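Local coordinates for CAMK/CAMK2 protein kinase (Salpingoeca rosetta, PDB 5IG1) that probably phosphorylates serine and threonine residues of proteins with ATP, as the kinase domain of a calcium/calmodulin-dependent kinase, at residues A29-H34 against A46-A51; R65-C70 against F91-E96. One frame throughout, in Å; residues are numbered along the deposited sequence.

Interaction 1 (A29-H34 against A46-A51); sequences AFSTVH and AVKVIA
The side chain of K48 meets V33 of the neighbouring strand and S31 of the loop that leads into it. Its CG is anti to the backbone N (chi1 180°), and bends at chi2 and chi3 carry the chain past the S31 hydroxyl. The S31 OG lies 3.5 Å from K48 CD, a van der Waals contact. V33 crosses the lysine obliquely, with its CG2 4.0 Å from K48 CD. The other branch, V33 CG1, rests on A46 CB at 3.7 Å. Further along, S31 CB packs on I50 CG1, also at 3.7 Å.

On the opposite face, H34 and V49 lie next to each other. CG2 of V49 approaches H34 ND1 obliquely at 3.6 Å. The CB of H34 also meets V47 CG1. Beyond the segments, H34 touches V16, L18 and V24.

Four backbone bonds join the strands. T32 N gives to V49 O at 3.0 Å, and V49 N returns a bond to T32 O. H34 and V47 form the second reciprocal pair. V33 and K48, between them, are a non-hydrogen-bonded pair.

The amine of K48 forms a salt bridge with E66. This is the antiparallel hairpin of the protein kinase N-lobe, entered from the glycine-rich loop. K48 sits where the family's ATP-site lysine is expected.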
ATOM      1  N   ALA A  29      12.113  -7.256  -8.368  1.00 61.83           N
ATOM      2  CA  ALA A  29      13.550  -7.112  -8.571  1.00 52.93           C
ATOM      3  C   ALA A  29      14.368  -7.645  -7.403  1.00 44.06           C
ATOM      4  O   ALA A  29      15.547  -7.964  -7.581  1.00 50.65           O
ATOM      5  CB  ALA A  29      13.906  -5.647  -8.811  1.00 40.72           C
ATOM      6  N   PHE A  30      13.781  -7.733  -6.215  1.00 46.04           N
ATOM      7  CA  PHE A  30      14.500  -8.207  -5.047  1.00 49.04           C
ATOM      8  C   PHE A  30      13.940  -9.497  -4.473  1.00 55.64           C
ATOM      9  O   PHE A  30      14.560 -10.074  -3.573  1.00 50.93           O
ATOM     10  CB  PHE A  30      14.508  -7.128  -3.955  1.00 51.18           C
ATOM     11  CG  PHE A  30      15.282  -5.898  -4.333  1.00 53.86           C
ATOM     12  CD1 PHE A  30      14.691  -4.887  -5.074  1.00 35.94           C
ATOM     13  CD2 PHE A  30      16.608  -5.760  -3.952  1.00 64.47           C
ATOM     14  CE1 PHE A  30      15.402  -3.763  -5.419  1.00 53.69           C
ATOM     15  CE2 PHE A  30      17.327  -4.632  -4.296  1.00 70.03           C
ATOM     16  CZ  PHE A  30      16.722  -3.634  -5.030  1.00 75.00           C
ATOM     17  N   SER A  31      12.801  -9.968  -4.968  1.00 59.63           N
ATOM     18  CA  SER A  31      12.189 -11.180  -4.453  1.00 43.40           C
ATOM     19  C   SER A  31      11.305 -11.765  -5.540  1.00 36.18           C
ATOM     20  O   SER A  31      11.022 -11.121  -6.552  1.00 63.13           O
ATOM     21  CB  SER A  31      11.379 -10.901  -3.180  1.00 57.70           C
ATOM     22  OG  SER A  31      10.353  -9.950  -3.414  1.00 50.35           O
ATOM     23  N   THR A  32      10.878 -13.003  -5.321  1.00 51.29           N
ATOM     24  CA  THR A  32       9.907 -13.648  -6.196  1.00 40.80           C
ATOM     25  C   THR A  32       8.869 -14.340  -5.328  1.00 48.87           C
ATOM     26  O   THR A  32       9.227 -15.077  -4.407  1.00 57.97           O
ATOM     27  CB  THR A  32      10.574 -14.658  -7.131  1.00 47.68           C
ATOM     28  OG1 THR A  32      11.686 -14.039  -7.787  1.00 67.02           O
ATOM     29  CG2 THR A  32       9.584 -15.143  -8.175  1.00 46.11           C
ATOM     30  N   VAL A  33       7.596 -14.091  -5.607  1.00 42.96           N
ATOM     31  CA  VAL A  33       6.505 -14.634  -4.810  1.00 40.76           C
ATOM     32  C   VAL A  33       5.913 -15.825  -5.550  1.00 44.58           C
ATOM     33  O   VAL A  33       5.457 -15.692  -6.694  1.00 46.59           O
ATOM     34  CB  VAL A  33       5.442 -13.570  -4.513  1.00 25.78           C
ATOM     35  CG1 VAL A  33       4.304 -14.183  -3.719  1.00 45.06           C
ATOM     36  CG2 VAL A  33       6.074 -12.429  -3.737  1.00 36.16           C
ATOM     37  N   HIS A  34       5.939 -16.988  -4.895  1.00 46.46           N
ATOM     38  CA  HIS A  34       5.398 -18.233  -5.417  1.00 52.00           C
ATOM     39  C   HIS A  34       4.180 -18.662  -4.609  1.00 53.61           C
ATOM     40  O   HIS A  34       4.051 -18.340  -3.424  1.00 50.13           O
ATOM     41  CB  HIS A  34       6.429 -19.368  -5.367  1.00 53.78           C
ATOM     42  CG  HIS A  34       7.675 -19.110  -6.155  1.00 49.31           C
ATOM     43  ND1 HIS A  34       8.675 -18.267  -5.720  1.00 59.07           N
ATOM     44  CD2 HIS A  34       8.094 -19.611  -7.341  1.00 45.51           C
ATOM     45  CE1 HIS A  34       9.651 -18.249  -6.611  1.00 67.40           C
ATOM     46  NE2 HIS A  34       9.322 -19.056  -7.604  1.00 67.63           N
ATOM     47  N   ALA A  46       1.246 -17.549  -0.101  1.00 52.08           N
ATOM     48  CA  ALA A  46       2.187 -16.900  -1.006  1.00 49.38           C
ATOM     49  C   ALA A  46       3.512 -16.780  -0.272  1.00 44.24           C
ATOM     50  O   ALA A  46       3.635 -15.992   0.670  1.00 60.20           O
ATOM     51  CB  ALA A  46       1.679 -15.531  -1.449  1.00 49.59           C
ATOM     52  N   VAL A  47       4.500 -17.558  -0.688  1.00 37.08           N
ATOM     53  CA  VAL A  47       5.844 -17.439  -0.135  1.00 45.49           C
ATOM     54  C   VAL A  47       6.606 -16.382  -0.929  1.00 50.01           C
ATOM     55  O   VAL A  47       6.572 -16.366  -2.166  1.00 33.64           O
ATOM     56  CB  VAL A  47       6.574 -18.795  -0.142  1.00 32.92           C
ATOM     57  CG1 VAL A  47       6.582 -19.410  -1.535  1.00 37.34           C
ATOM     58  CG2 VAL A  47       7.987 -18.644   0.393  1.00 38.14           C
ATOM     59  N   LYS A  48       7.255 -15.471  -0.213  1.00 50.35           N
ATOM     60  CA  LYS A  48       8.142 -14.479  -0.805  1.00 48.04           C
ATOM     61  C   LYS A  48       9.566 -14.994  -0.637  1.00 45.84           C
ATOM     62  O   LYS A  48      10.100 -15.015   0.477  1.00 50.31           O
ATOM     63  CB  LYS A  48       7.955 -13.110  -0.146  1.00 47.47           C
ATOM     64  CG  LYS A  48       8.855 -12.005  -0.700  1.00 40.10           C
ATOM     65  CD  LYS A  48       8.104 -10.676  -0.790  1.00 56.43           C
ATOM     66  CE  LYS A  48       8.532  -9.710   0.308  1.00 67.48           C
ATOM     67  NZ  LYS A  48       7.800  -8.408   0.218  1.00 80.48           N
ATOM     68  N   VAL A  49      10.161 -15.441  -1.738  1.00 48.91           N
ATOM     69  CA  VAL A  49      11.512 -15.989  -1.739  1.00 43.40           C
ATOM     70  C   VAL A  49      12.494 -14.866  -2.029  1.00 47.27           C
ATOM     71  O   VAL A  49      12.321 -14.106  -2.992  1.00 54.98           O
ATOM     72  CB  VAL A  49      11.645 -17.115  -2.776  1.00 33.52           C
ATOM     73  CG1 VAL A  49      12.969 -17.836  -2.603  1.00 35.18           C
ATOM     74  CG2 VAL A  49      10.475 -18.087  -2.658  1.00 41.59           C
ATOM     75  N   ILE A  50      13.526 -14.760  -1.195  1.00 40.37           N
ATOM     76  CA  ILE A  50      14.546 -13.725  -1.321  1.00 49.88           C
ATOM     77  C   ILE A  50      15.905 -14.404  -1.235  1.00 56.43           C
ATOM     78  O   ILE A  50      16.336 -14.796  -0.146  1.00 60.84           O
ATOM     79  CB  ILE A  50      14.418 -12.647  -0.236  1.00 40.98           C
ATOM     80  CG1 ILE A  50      12.970 -12.173  -0.116  1.00 41.70           C
ATOM     81  CG2 ILE A  50      15.337 -11.485  -0.555  1.00 48.20           C
ATOM     82  CD1 ILE A  50      12.722 -11.251   1.053  1.00 56.44           C
ATOM     83  N   ALA A  51      16.587 -14.537  -2.368  1.00 61.54           N
ATOM     84  CA  ALA A  51      17.939 -15.079  -2.342  1.00 44.85           C
ATOM     85  C   ALA A  51      18.869 -14.133  -1.590  1.00 50.04           C
ATOM     86  O   ALA A  51      18.802 -12.910  -1.752  1.00 70.14           O
ATOM     87  CB  ALA A  51      18.450 -15.312  -3.761  1.00 62.91           C
TER
HETATM   88  O   HOH W   1      15.255 -13.180  -4.667  1.00 64.20           O

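Interaction 2 (R65-C70 against F91-E96); sequences REIGIC and FYLVFE
I67 and L93 mark the nearest backbone approach, with their CA atoms 7.7 Å apart. Helix 65-70 runs at 24° to strand 91-96, in nearly the same direction. The axes stay 10.7 Å apart, and side chains fill the space between. No hydrogen bond joins the two segments.

I67 crosses L93 at about a right angle. Its CD1 lies 3.6 Å from L93 CD2. The same methyl meets the F91 ring obliquely, 3.8 Å from CE1. With an alanine here, L93 and F91 would probably lose their shared partner, leaving a gap between helix and strand.

E66 has CG anti to the backbone N (chi1 -178°) and stays extended beyond it. This brings OE2 to 3.9 Å from L93 CD1, while the same oxygen is held in a salt bridge by K48. C70 points SG at the edge of the F95 ring, in its plane, 3.9 Å from CE1.

The helix thus lies over one face of the N-lobe sheet, as the C-helix does in protein kinases. Strand 90-96 pairs there with strands 44-51 and 81-86. I67 also touches A84, F91 packs on I60 and I63, and F95 packs on M81.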
ATOM      1  N   ARG A  65      13.875  -6.527   9.448  1.00 45.22           N
ATOM      2  CA  ARG A  65      12.940  -5.509   9.914  1.00 35.44           C
ATOM      3  C   ARG A  65      11.539  -5.793   9.392  1.00 48.11           C
ATOM      4  O   ARG A  65      10.557  -5.766  10.147  1.00 61.73           O
ATOM      5  CB  ARG A  65      13.413  -4.125   9.463  1.00 36.48           C
ATOM      6  CG  ARG A  65      13.156  -3.021  10.456  1.00 43.01           C
ATOM      7  CD  ARG A  65      13.236  -1.638   9.824  1.00 52.12           C
ATOM      8  NE  ARG A  65      14.164  -1.570   8.701  1.00 68.56           N
ATOM      9  CZ  ARG A  65      15.483  -1.469   8.820  1.00 62.04           C
ATOM     10  NH1 ARG A  65      16.039  -1.439  10.018  1.00 71.00           N
ATOM     11  NH2 ARG A  65      16.250  -1.408   7.738  1.00 74.11           N
ATOM     12  N   GLU A  66      11.430  -6.078   8.091  1.00 44.40           N
ATOM     13  CA  GLU A  66      10.132  -6.407   7.519  1.00 47.32           C
ATOM     14  C   GLU A  66       9.505  -7.599   8.224  1.00 51.28           C
ATOM     15  O   GLU A  66       8.285  -7.644   8.407  1.00 62.96           O
ATOM     16  CB  GLU A  66      10.276  -6.682   6.027  1.00 53.29           C
ATOM     17  CG  GLU A  66       8.978  -6.988   5.316  1.00 57.42           C
ATOM     18  CD  GLU A  66       9.204  -7.382   3.874  1.00 79.60           C
ATOM     19  OE1 GLU A  66      10.330  -7.159   3.371  1.00 82.71           O
ATOM     20  OE2 GLU A  66       8.265  -7.918   3.247  1.00 88.00           O
ATOM     21  N   ILE A  67      10.322  -8.561   8.648  1.00 47.64           N
ATOM     22  CA  ILE A  67       9.796  -9.757   9.298  1.00 47.79           C
ATOM     23  C   ILE A  67       9.270  -9.422  10.685  1.00 51.80           C
ATOM     24  O   ILE A  67       8.187  -9.872  11.082  1.00 51.18           O
ATOM     25  CB  ILE A  67      10.877 -10.848   9.355  1.00 47.27           C
ATOM     26  CG1 ILE A  67      11.247 -11.294   7.941  1.00 45.50           C
ATOM     27  CG2 ILE A  67      10.413 -12.008  10.210  1.00 39.60           C
ATOM     28  CD1 ILE A  67      12.464 -12.176   7.885  1.00 48.45           C
ATOM     29  N   GLY A  68      10.031  -8.635  11.450  1.00 46.14           N
ATOM     30  CA  GLY A  68       9.552  -8.233  12.763  1.00 41.76           C
ATOM     31  C   GLY A  68       8.255  -7.454  12.685  1.00 61.40           C
ATOM     32  O   GLY A  68       7.283  -7.755  13.389  1.00 74.95           O
ATOM     33  N   ILE A  69       8.211  -6.456  11.800  1.00 59.11           N
ATOM     34  CA  ILE A  69       7.010  -5.637  11.663  1.00 51.03           C
ATOM     35  C   ILE A  69       5.836  -6.491  11.197  1.00 51.47           C
ATOM     36  O   ILE A  69       4.748  -6.457  11.784  1.00 53.21           O
ATOM     37  CB  ILE A  69       7.283  -4.458  10.711  1.00 53.13           C
ATOM     38  CG1 ILE A  69       8.269  -3.493  11.381  1.00 44.34           C
ATOM     39  CG2 ILE A  69       5.982  -3.769  10.299  1.00 42.15           C
ATOM     40  CD1 ILE A  69       8.777  -2.380  10.494  1.00 47.30           C
ATOM     41  N   CYS A  70       6.053  -7.302  10.158  1.00 56.11           N
ATOM     42  CA  CYS A  70       4.976  -8.126   9.620  1.00 58.06           C
ATOM     43  C   CYS A  70       4.471  -9.138  10.637  1.00 55.56           C
ATOM     44  O   CYS A  70       3.296  -9.518  10.596  1.00 77.01           O
ATOM     45  CB  CYS A  70       5.436  -8.835   8.350  1.00 51.15           C
ATOM     46  SG  CYS A  70       5.060  -7.920   6.862  1.00 85.13           S
ATOM     47  N   PHE A  91      15.725 -16.291   2.177  1.00 51.32           N
ATOM     48  CA  PHE A  91      14.613 -15.947   3.045  1.00 46.92           C
ATOM     49  C   PHE A  91      13.337 -16.481   2.415  1.00 54.42           C
ATOM     50  O   PHE A  91      13.157 -16.395   1.195  1.00 61.70           O
ATOM     51  CB  PHE A  91      14.483 -14.433   3.214  1.00 68.42           C
ATOM     52  CG  PHE A  91      15.302 -13.863   4.327  1.00 67.88           C
ATOM     53  CD1 PHE A  91      15.011 -14.168   5.643  1.00 60.59           C
ATOM     54  CD2 PHE A  91      16.338 -12.983   4.056  1.00 70.46           C
ATOM     55  CE1 PHE A  91      15.755 -13.630   6.669  1.00 68.26           C
ATOM     56  CE2 PHE A  91      17.084 -12.437   5.081  1.00 60.69           C
ATOM     57  CZ  PHE A  91      16.793 -12.762   6.388  1.00 65.07           C
ATOM     58  N   TYR A  92      12.452 -17.026   3.246  1.00 52.95           N
ATOM     59  CA  TYR A  92      11.114 -17.419   2.813  1.00 47.52           C
ATOM     60  C   TYR A  92      10.112 -16.745   3.735  1.00 45.89           C
ATOM     61  O   TYR A  92      10.039 -17.077   4.923  1.00 47.99           O
ATOM     62  CB  TYR A  92      10.940 -18.933   2.830  1.00 41.82           C
ATOM     63  CG  TYR A  92      11.939 -19.660   1.971  1.00 54.09           C
ATOM     64  CD1 TYR A  92      11.706 -19.856   0.611  1.00 56.10           C
ATOM     65  CD2 TYR A  92      13.121 -20.146   2.517  1.00 43.05           C
ATOM     66  CE1 TYR A  92      12.629 -20.523  -0.178  1.00 58.66           C
ATOM     67  CE2 TYR A  92      14.040 -20.819   1.740  1.00 45.46           C
ATOM     68  CZ  TYR A  92      13.792 -21.005   0.395  1.00 58.06           C
ATOM     69  OH  TYR A  92      14.721 -21.666  -0.370  1.00 59.92           O
ATOM     70  N   LEU A  93       9.356 -15.796   3.197  1.00 39.73           N
ATOM     71  CA  LEU A  93       8.354 -15.067   3.967  1.00 37.44           C
ATOM     72  C   LEU A  93       6.982 -15.577   3.535  1.00 41.72           C
ATOM     73  O   LEU A  93       6.436 -15.137   2.523  1.00 49.63           O
ATOM     74  CB  LEU A  93       8.492 -13.561   3.758  1.00 47.94           C
ATOM     75  CG  LEU A  93       9.874 -12.940   3.982  1.00 44.27           C
ATOM     76  CD1 LEU A  93       9.758 -11.438   4.159  1.00 54.64           C
ATOM     77  CD2 LEU A  93      10.565 -13.552   5.173  1.00 42.71           C
ATOM     78  N   VAL A  94       6.429 -16.505   4.306  1.00 38.52           N
ATOM     79  CA  VAL A  94       5.129 -17.082   3.985  1.00 47.32           C
ATOM     80  C   VAL A  94       4.041 -16.097   4.389  1.00 54.14           C
ATOM     81  O   VAL A  94       4.019 -15.618   5.525  1.00 58.80           O
ATOM     82  CB  VAL A  94       4.949 -18.437   4.685  1.00 48.16           C
ATOM     83  CG1 VAL A  94       3.568 -18.996   4.405  1.00 48.29           C
ATOM     84  CG2 VAL A  94       6.025 -19.414   4.224  1.00 41.04           C
ATOM     85  N   PHE A  95       3.144 -15.787   3.455  1.00 44.89           N
ATOM     86  CA  PHE A  95       2.035 -14.871   3.672  1.00 53.23           C
ATOM     87  C   PHE A  95       0.720 -15.566   3.349  1.00 53.75           C
ATOM     88  O   PHE A  95       0.681 -16.559   2.611  1.00 45.35           O
ATOM     89  CB  PHE A  95       2.144 -13.615   2.796  1.00 42.31           C
ATOM     90  CG  PHE A  95       3.293 -12.716   3.141  1.00 40.80           C
ATOM     91  CD1 PHE A  95       3.201 -11.825   4.195  1.00 44.54           C
ATOM     92  CD2 PHE A  95       4.455 -12.737   2.392  1.00 34.22           C
ATOM     93  CE1 PHE A  95       4.256 -10.987   4.508  1.00 33.31           C
ATOM     94  CE2 PHE A  95       5.509 -11.898   2.693  1.00 33.98           C
ATOM     95  CZ  PHE A  95       5.409 -11.022   3.753  1.00 40.06           C
ATOM     96  N   GLU A  96      -0.367 -15.017   3.892  1.00 46.23           N
ATOM     97  CA  GLU A  96      -1.686 -15.490   3.507  1.00 49.91           C
ATOM     98  C   GLU A  96      -1.897 -15.254   2.017  1.00 46.17           C
ATOM     99  O   GLU A  96      -1.434 -14.262   1.446  1.00 55.01           O
ATOM    100  CB  GLU A  96      -2.785 -14.800   4.323  1.00 41.58           C
ATOM    101  CG  GLU A  96      -3.024 -13.341   3.996  1.00 55.35           C
ATOM    102  CD  GLU A  96      -4.298 -12.802   4.629  1.00 68.61           C
ATOM    103  OE1 GLU A  96      -4.214 -11.888   5.480  1.00 58.92           O
ATOM    104  OE2 GLU A  96      -5.390 -13.301   4.280  1.00 92.88           O
TER

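Overall arrangement
Interactions 1 and 2 share one antiparallel sheet, and their centres lie about 11 Å apart. Strands 44-51 and 90-96 are neighbours in it: I50 O is 2.8 Å from F91 N, and A46 O is 2.8 Å from F95 N, both probable hydrogen bonds. V49 CG1 packs on Y92 CE1 at 3.6 Å. A side-chain tie is the salt bridge from K48 NZ to E66 OE2, 3.1 Å long. It links the hairpin of interaction 1 to the helix of interaction 2, consistent with the helix-in arrangement of active kinases. K53, predicted to bind ATP, has its side chain about 9 Å from that of I50 and about 11 Å from that of F91.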